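Local coordinates for 52 protein (Murid herpesvirus 4, PDB 2OA5), which is an abundant tegument protein of the BLRF2 family and probably serves a structural part in the virion, at residues B[74-79]-B[83-88]. Residues are numbered along the deposited sequence; the frame is centred on the assembly and turned at random.
With PE5 (3,6,9,12,15,18,21,24-octaoxahexacosan-1-ol), chain C.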
# COMPACT_ATOMS: atom_id res chain seq x y z
N SER B 74 -1.86 -23.45 2.40
CA SER B 74 -2.66 -24.21 1.46
C SER B 74 -2.10 -24.11 0.04
O SER B 74 -1.97 -25.13 -0.64
CB SER B 74 -4.12 -23.73 1.53
OG SER B 74 -4.68 -23.52 0.25
N ARG B 75 -1.75 -22.91 -0.39
CA ARG B 75 -1.19 -22.73 -1.73
C ARG B 75 0.19 -23.36 -1.90
O ARG B 75 0.50 -23.91 -2.95
CB ARG B 75 -1.09 -21.24 -2.08
CG ARG B 75 -2.15 -20.74 -3.04
CD ARG B 75 -3.53 -20.98 -2.48
NE ARG B 75 -4.46 -19.92 -2.84
CZ ARG B 75 -5.32 -19.37 -1.98
NH1 ARG B 75 -5.35 -19.81 -0.72
NH2 ARG B 75 -6.13 -18.41 -2.37
N ALA B 76 1.01 -23.27 -0.86
CA ALA B 76 2.36 -23.82 -0.90
C ALA B 76 2.35 -25.35 -0.89
O ALA B 76 3.38 -25.99 -1.10
CB ALA B 76 3.17 -23.30 0.27
N ALA B 77 1.18 -25.93 -0.64
CA ALA B 77 1.04 -27.38 -0.61
C ALA B 77 1.31 -28.01 -1.99
O ALA B 77 1.87 -29.09 -2.08
CB ALA B 77 -0.37 -27.75 -0.13
N LYS B 78 0.91 -27.31 -3.05
CA LYS B 78 1.09 -27.79 -4.42
C LYS B 78 2.52 -27.77 -4.96
O LYS B 78 2.85 -28.49 -5.91
CB LYS B 78 0.20 -26.99 -5.38
CG LYS B 78 -1.30 -27.16 -5.16
CD LYS B 78 -1.79 -26.49 -3.88
CE LYS B 78 -2.98 -27.26 -3.30
NZ LYS B 78 -4.13 -26.40 -2.94
N ALA B 79 3.38 -26.94 -4.37
CA ALA B 79 4.76 -26.84 -4.82
C ALA B 79 5.65 -27.87 -4.14
O ALA B 79 5.44 -28.21 -2.98
CB ALA B 79 5.30 -25.43 -4.54
N GLN B 83 11.68 -23.41 -7.39
CA GLN B 83 11.14 -22.72 -8.55
C GLN B 83 9.62 -22.74 -8.60
O GLN B 83 9.00 -21.75 -9.00
CB GLN B 83 11.69 -23.33 -9.83
CG GLN B 83 13.12 -22.92 -10.16
CD GLN B 83 13.55 -23.39 -11.55
OE1 GLN B 83 12.72 -23.61 -12.41
NE2 GLN B 83 14.86 -23.53 -11.73
N GLU B 84 9.00 -23.86 -8.22
CA GLU B 84 7.54 -23.95 -8.26
C GLU B 84 6.93 -23.02 -7.22
O GLU B 84 5.99 -22.29 -7.50
CB GLU B 84 7.03 -25.36 -7.96
CG GLU B 84 7.46 -26.43 -8.94
CD GLU B 84 6.58 -27.68 -8.84
OE1 GLU B 84 6.20 -28.06 -7.72
OE2 GLU B 84 6.28 -28.27 -9.90
N LEU B 85 7.45 -23.09 -6.00
CA LEU B 85 6.92 -22.27 -4.92
C LEU B 85 7.07 -20.77 -5.21
O LEU B 85 6.16 -19.97 -4.95
CB LEU B 85 7.59 -22.66 -3.61
CG LEU B 85 6.92 -22.13 -2.34
CD1 LEU B 85 5.44 -22.49 -2.33
CD2 LEU B 85 7.64 -22.68 -1.13
N THR B 86 8.22 -20.40 -5.77
CA THR B 86 8.48 -19.00 -6.09
C THR B 86 7.48 -18.48 -7.13
O THR B 86 6.86 -17.44 -6.93
CB THR B 86 9.95 -18.84 -6.59
OG1 THR B 86 10.85 -19.20 -5.54
CG2 THR B 86 10.23 -17.40 -6.99
N SER B 87 7.33 -19.21 -8.23
CA SER B 87 6.39 -18.81 -9.28
C SER B 87 4.98 -18.74 -8.71
O SER B 87 4.19 -17.86 -9.03
CB SER B 87 6.44 -19.82 -10.43
OG SER B 87 5.35 -19.65 -11.32
N LEU B 88 4.67 -19.69 -7.84
CA LEU B 88 3.36 -19.74 -7.23
C LEU B 88 3.09 -18.53 -6.33
O LEU B 88 2.02 -17.91 -6.40
CB LEU B 88 3.24 -21.05 -6.44
CG LEU B 88 1.89 -21.53 -5.94
CD1 LEU B 88 1.91 -23.06 -5.83
CD2 LEU B 88 1.56 -20.90 -4.59
C48 PE5 C . 8.00 -15.67 -4.65
C50 PE5 C . 9.24 -16.10 -3.86
O1 PE5 C . 8.94 -16.24 -2.47
C1 PE5 C . 9.86 -15.46 -1.68
C2 PE5 C . 10.71 -16.37 -0.82
O2 PE5 C . 10.87 -15.81 0.49
C3 PE5 C . 11.28 -16.83 1.40
C4 PE5 C . 12.74 -16.67 1.76
O3 PE5 C . 13.45 -17.87 1.43
C5 PE5 C . 14.22 -18.29 2.56
C6 PE5 C . 14.66 -19.74 2.38
O4 PE5 C . 15.48 -20.13 3.50
C7 PE5 C . 15.82 -21.52 3.41
C8 PE5 C . 16.27 -22.00 4.78
O5 PE5 C . 16.27 -23.44 4.86
C9 PE5 C . 15.55 -23.86 6.03
C10 PE5 C . 16.49 -24.51 7.04
O6 PE5 C . 15.81 -24.68 8.30
C11 PE5 C . 16.52 -25.62 9.13
C12 PE5 C . 15.56 -26.34 10.06
O7 PE5 C . 15.62 -27.76 9.84
C13 PE5 C . 14.67 -28.45 10.66
C14 PE5 C . 13.33 -27.73 10.67
O8 PE5 C . 12.32 -28.50 9.99
C15 PE5 C . 11.07 -27.79 10.04
C16 PE5 C . 10.04 -28.56 9.22
O52 PE5 C . 8.72 -28.18 9.62
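L85 and L88 of helix 82-90 pack on A76 near the end of helix 46-76 and on A79 in the turn that follows, in an α-helical hairpin where the short helix folds back beside the end of the long one. The methyl of A79 points at the second helix and sits against its backbone, with CB 3.5 Å from N of L85; the small side chain lets the segments come close, CA of A79 lying 5.1 Å from CA of L85. L85 throws CG anti to its own N (chi1 -167°), which carries CD1 over to the methyl of A76, 3.5 Å from its CB. The same two residues also pack on I53 and L44 of the second subunit, A76 on the former and L85 on the latter, so the hairpin joins a core shared between chains. One turn on, L88 takes the same first torsion and straddles the carbonyl of R75: CD1 comes within 3.3 Å of R75 O, while CD2 lies 3.7 Å from R75 CB. The two side chains cross at about a right angle, and the bent R75 chain leads its guanidinium away, where NH1 makes a weak hydrogen bond to K71 O. No hydrogen bond links the two segments directly. E84, extended beyond CG, instead reaches back along the turn: its OE1 accepts a hydrogen bond from V80 N, and E84 N donates to T81 OG1, holding both side chain and backbone at the start of the helix. The bond to V80 places E84 OE1 3.5 Å from CA of A79.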